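PDB 1QOR: quinone oxidoreductase 1 from Escherichia coli, which catalyses the one-electron reduction of quinones to semiquinones with NADPH as the electron donor, working as a homodimer. Local coordinates for residues S49-P54 / F238-G243. Numbering follows the deposited sequence.
Sequences SGLYPP and FGNSSG. With NDP (NADPH dihydro-nicotinamide-adenine-dinucleotide phosphate), chain D.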
ATOM      1  N   SER A  49     -22.897   2.882  15.234  1.00 26.53           N
ATOM      2  CA  SER A  49     -23.624   2.092  14.245  1.00 25.96           C
ATOM      3  C   SER A  49     -23.202   0.618  14.219  1.00 26.03           C
ATOM      4  O   SER A  49     -23.924  -0.216  13.678  1.00 25.17           O
ATOM      5  CB  SER A  49     -23.469   2.708  12.830  1.00 24.26           C
ATOM      6  OG  SER A  49     -22.186   2.429  12.311  1.00 24.80           O
ATOM      7  N   GLY A  50     -22.070   0.298  14.838  1.00 25.98           N
ATOM      8  CA  GLY A  50     -21.622  -1.067  14.843  1.00 27.09           C
ATOM      9  C   GLY A  50     -20.569  -1.430  13.804  1.00 28.76           C
ATOM     10  O   GLY A  50     -20.151  -2.586  13.767  1.00 29.53           O
ATOM     11  N   LEU A  51     -20.121  -0.490  12.963  1.00 29.11           N
ATOM     12  CA  LEU A  51     -19.070  -0.802  11.984  1.00 28.68           C
ATOM     13  C   LEU A  51     -17.825  -1.145  12.785  1.00 29.38           C
ATOM     14  O   LEU A  51     -17.072  -2.012  12.375  1.00 30.02           O
ATOM     15  CB  LEU A  51     -18.785   0.378  11.051  1.00 29.33           C
ATOM     16  CG  LEU A  51     -17.755   0.216   9.916  1.00 30.31           C
ATOM     17  CD1 LEU A  51     -18.223  -0.812   8.881  1.00 28.63           C
ATOM     18  CD2 LEU A  51     -17.582   1.553   9.219  1.00 30.40           C
ATOM     19  N   TYR A  52     -17.569  -0.398  13.869  1.00 30.60           N
ATOM     20  CA  TYR A  52     -16.437  -0.655  14.779  1.00 31.38           C
ATOM     21  C   TYR A  52     -17.124  -0.988  16.126  1.00 33.46           C
ATOM     22  O   TYR A  52     -17.491  -0.084  16.899  1.00 35.07           O
ATOM     23  CB  TYR A  52     -15.566   0.578  15.012  1.00 29.21           C
ATOM     24  CG  TYR A  52     -14.664   1.063  13.890  1.00 29.60           C
ATOM     25  CD1 TYR A  52     -14.694   0.490  12.598  1.00 28.96           C
ATOM     26  CD2 TYR A  52     -13.798   2.153  14.111  1.00 26.89           C
ATOM     27  CE1 TYR A  52     -13.880   1.015  11.560  1.00 27.84           C
ATOM     28  CE2 TYR A  52     -13.000   2.662  13.108  1.00 26.17           C
ATOM     29  CZ  TYR A  52     -13.039   2.104  11.834  1.00 26.84           C
ATOM     30  OH  TYR A  52     -12.241   2.639  10.836  1.00 26.58           O
ATOM     31  N   PRO A  53     -17.286  -2.282  16.446  1.00 34.36           N
ATOM     32  CA  PRO A  53     -17.940  -2.688  17.707  1.00 33.47           C
ATOM     33  C   PRO A  53     -17.077  -2.337  18.925  1.00 32.45           C
ATOM     34  O   PRO A  53     -15.858  -2.474  18.889  1.00 32.84           O
ATOM     35  CB  PRO A  53     -18.082  -4.187  17.519  1.00 32.85           C
ATOM     36  CG  PRO A  53     -16.777  -4.512  16.887  1.00 34.51           C
ATOM     37  CD  PRO A  53     -16.646  -3.444  15.803  1.00 34.54           C
ATOM     38  N   PRO A  54     -17.691  -1.824  19.996  1.00 31.41           N
ATOM     39  CA  PRO A  54     -16.920  -1.464  21.192  1.00 31.08           C
ATOM     40  C   PRO A  54     -16.517  -2.684  21.979  1.00 31.23           C
ATOM     41  O   PRO A  54     -16.899  -3.798  21.635  1.00 30.70           O
ATOM     42  CB  PRO A  54     -17.895  -0.599  21.988  1.00 30.39           C
ATOM     43  CG  PRO A  54     -19.215  -1.129  21.606  1.00 31.31           C
ATOM     44  CD  PRO A  54     -19.097  -1.414  20.124  1.00 31.52           C
ATOM     45  N   PHE A 238      -8.138   6.668   4.519  1.00 18.98           N
ATOM     46  CA  PHE A 238      -8.124   6.907   5.957  1.00 16.07           C
ATOM     47  C   PHE A 238      -9.466   7.214   6.564  1.00 16.89           C
ATOM     48  O   PHE A 238      -9.534   7.730   7.671  1.00 18.24           O
ATOM     49  CB  PHE A 238      -7.068   7.997   6.299  1.00 15.72           C
ATOM     50  CG  PHE A 238      -7.491   9.423   5.973  1.00 15.72           C
ATOM     51  CD1 PHE A 238      -7.340   9.932   4.690  1.00 16.56           C
ATOM     52  CD2 PHE A 238      -7.999  10.258   6.979  1.00 17.21           C
ATOM     53  CE1 PHE A 238      -7.678  11.253   4.391  1.00 18.43           C
ATOM     54  CE2 PHE A 238      -8.354  11.581   6.713  1.00 20.49           C
ATOM     55  CZ  PHE A 238      -8.194  12.091   5.412  1.00 20.46           C
ATOM     56  N   GLY A 239     -10.534   6.901   5.844  1.00 17.14           N
ATOM     57  CA  GLY A 239     -11.870   7.146   6.352  1.00 16.98           C
ATOM     58  C   GLY A 239     -12.857   6.206   5.664  1.00 19.09           C
ATOM     59  O   GLY A 239     -12.509   5.541   4.693  1.00 17.39           O
ATOM     60  N   ASN A 240     -14.068   6.095   6.217  1.00 20.92           N
ATOM     61  CA  ASN A 240     -15.124   5.248   5.659  1.00 21.73           C
ATOM     62  C   ASN A 240     -16.420   6.083   5.673  1.00 22.74           C
ATOM     63  O   ASN A 240     -17.487   5.511   5.936  1.00 22.53           O
ATOM     64  CB  ASN A 240     -15.410   4.006   6.545  1.00 21.17           C
ATOM     65  CG  ASN A 240     -14.187   3.455   7.223  1.00 20.43           C
ATOM     66  OD1 ASN A 240     -14.149   3.360   8.443  1.00 25.25           O
ATOM     67  ND2 ASN A 240     -13.177   3.109   6.456  1.00 18.22           N
ATOM     68  N   SER A 241     -16.356   7.380   5.328  1.00 21.08           N
ATOM     69  CA  SER A 241     -17.544   8.227   5.382  1.00 19.57           C
ATOM     70  C   SER A 241     -18.718   7.724   4.589  1.00 22.09           C
ATOM     71  O   SER A 241     -19.860   7.793   5.057  1.00 23.47           O
ATOM     72  CB  SER A 241     -17.221   9.648   4.994  1.00 19.26           C
ATOM     73  OG  SER A 241     -16.258  10.187   5.895  1.00 22.42           O
ATOM     74  N   SER A 242     -18.464   7.227   3.384  1.00 20.59           N
ATOM     75  CA  SER A 242     -19.552   6.696   2.578  1.00 20.22           C
ATOM     76  C   SER A 242     -19.610   5.164   2.734  1.00 20.96           C
ATOM     77  O   SER A 242     -20.398   4.516   2.062  1.00 23.82           O
ATOM     78  CB  SER A 242     -19.337   7.037   1.100  1.00 16.78           C
ATOM     79  OG  SER A 242     -18.208   6.369   0.549  1.00 18.04           O
ATOM     80  N   GLY A 243     -18.732   4.593   3.547  1.00 20.81           N
ATOM     81  CA  GLY A 243     -18.705   3.158   3.702  1.00 22.83           C
ATOM     82  C   GLY A 243     -17.281   2.660   3.596  1.00 24.35           C
ATOM     83  O   GLY A 243     -16.438   3.344   2.998  1.00 25.46           O
TER
HETATM   84  PA  NDP D 350     -16.214  15.506   8.364  1.00 20.74           P
HETATM   85  O1A NDP D 350     -16.539  16.689   9.201  1.00 20.09           O
HETATM   86  O2A NDP D 350     -15.175  15.648   7.309  1.00 21.04           O
HETATM   87  O5B NDP D 350     -17.502  14.871   7.781  1.00 17.48           O
HETATM   88  C5B NDP D 350     -17.492  13.896   6.773  1.00 19.51           C
HETATM   89  C4B NDP D 350     -17.625  14.575   5.444  1.00 21.72           C
HETATM   90  O4B NDP D 350     -17.324  13.519   4.542  1.00 23.60           O
HETATM   91  C3B NDP D 350     -19.022  15.067   5.039  1.00 23.09           C
HETATM   92  O3B NDP D 350     -19.245  16.397   5.580  1.00 20.88           O
HETATM   93  C2B NDP D 350     -19.015  14.871   3.530  1.00 22.16           C
HETATM   94  O2B NDP D 350     -18.585  16.085   2.928  1.00 23.51           O
HETATM   95  C1B NDP D 350     -17.987  13.679   3.295  1.00 22.07           C
HETATM   96  N9A NDP D 350     -18.813  12.573   2.786  1.00 22.32           N
HETATM   97  C8A NDP D 350     -18.776  12.019   1.573  1.00 21.15           C
HETATM   98  N7A NDP D 350     -19.717  11.072   1.477  1.00 20.68           N
HETATM   99  C5A NDP D 350     -20.311  11.073   2.650  1.00 21.42           C
HETATM  100  C6A NDP D 350     -21.384  10.265   3.003  1.00 21.51           C
HETATM  101  N6A NDP D 350     -21.926   9.379   2.177  1.00 20.06           N
HETATM  102  N1A NDP D 350     -21.854  10.439   4.239  1.00 21.55           N
HETATM  103  C2A NDP D 350     -21.331  11.345   5.111  1.00 23.54           C
HETATM  104  N3A NDP D 350     -20.303  12.120   4.758  1.00 23.95           N
HETATM  105  C4A NDP D 350     -19.782  11.997   3.502  1.00 22.23           C
HETATM  106  O3  NDP D 350     -15.649  14.472   9.431  1.00 20.67           O
HETATM  107  PN  NDP D 350     -14.343  14.354  10.314  1.00 21.45           P
HETATM  108  O1N NDP D 350     -13.420  15.531  10.127  1.00 21.22           O
HETATM  109  O2N NDP D 350     -14.748  13.955  11.715  1.00 20.88           O
HETATM  110  O5D NDP D 350     -13.682  13.029   9.594  1.00 22.09           O
HETATM  111  C5D NDP D 350     -13.358  12.929   8.214  1.00 20.51           C
HETATM  112  C4D NDP D 350     -12.977  11.532   7.851  1.00 22.98           C
HETATM  113  O4D NDP D 350     -11.687  11.201   8.412  1.00 22.60           O
HETATM  114  C3D NDP D 350     -13.955  10.480   8.360  1.00 23.60           C
HETATM  115  O3D NDP D 350     -14.157   9.475   7.361  1.00 22.73           O
HETATM  116  C2D NDP D 350     -13.200   9.923   9.587  1.00 22.12           C
HETATM  117  O2D NDP D 350     -13.634   8.629   9.922  1.00 23.76           O
HETATM  118  C1D NDP D 350     -11.769   9.906   9.132  1.00 22.21           C
HETATM  119  N1N NDP D 350     -10.653  10.064  10.103  1.00 19.20           N
HETATM  120  C2N NDP D 350      -9.588   9.199  10.052  1.00 14.72           C
HETATM  121  C3N NDP D 350      -8.556   9.372  10.957  1.00 18.38           C
HETATM  122  C7N NDP D 350      -7.333   8.465  10.921  1.00 18.85           C
HETATM  123  O7N NDP D 350      -6.393   8.637  11.688  1.00 18.10           O
HETATM  124  N7N NDP D 350      -7.379   7.515  10.011  1.00 19.60           N
HETATM  125  C4N NDP D 350      -8.571  10.390  11.895  1.00 18.79           C
HETATM  126  C5N NDP D 350      -9.664  11.265  11.930  1.00 19.64           C
HETATM  127  C6N NDP D 350     -10.702  11.083  11.032  1.00 19.02           C
HETATM  128  P2B NDP D 350     -19.079  16.503   1.394  1.00 24.17           P
HETATM  129  O1X NDP D 350     -18.227  17.657   1.036  1.00 24.60           O
HETATM  130  O2X NDP D 350     -18.827  15.320   0.560  1.00 26.23           O
HETATM  131  O3X NDP D 350     -20.513  16.803   1.567  1.00 25.09           O
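Tyr-52 and Asn-240 meet across the cleft between the GroES-like domain and the Rossmann-type nucleotide-binding domain. From Tyr-52 CB, CG lies anti to the carbonyl carbon (chi1 -72°), and the ring's end comes nearer the other segment than its base does. The ring packs against Tyr-46, with Ile-43 and Ile-47 of helix 42-49 beside it, a setting that suits a flat, largely apolar group. Farther out, CZ passes 3.8 Å from Asn-240 OD1. The hydroxyl at the tip brings OH to 3.1 Å from that same OD1, an amide oxygen being a fitting neighbour for a hydroxyl. OD1 comes obliquely to the ring, whose plane stands 73° from the amide's. Leu-51 gives an apolar touch, its CD2 lying 4.0 Å from Asn-240 OD1. An alanine in place of Tyr-52 would probably open a gap beside Tyr-46 and leave OD1 without the hydroxyl across the cleft. Ser-241 OG bonds the ribose hydroxyl O3D of NADPH at 2.7 Å, and a CB on Gly-239 would collide with O3D. Tyr-46 OH is hydrogen-bonded both to Asn-240 N and to NADPH, so this small polar contact, which includes NADP(+)-binding Asn-240, is probably coupled to cofactor binding through Tyr-46.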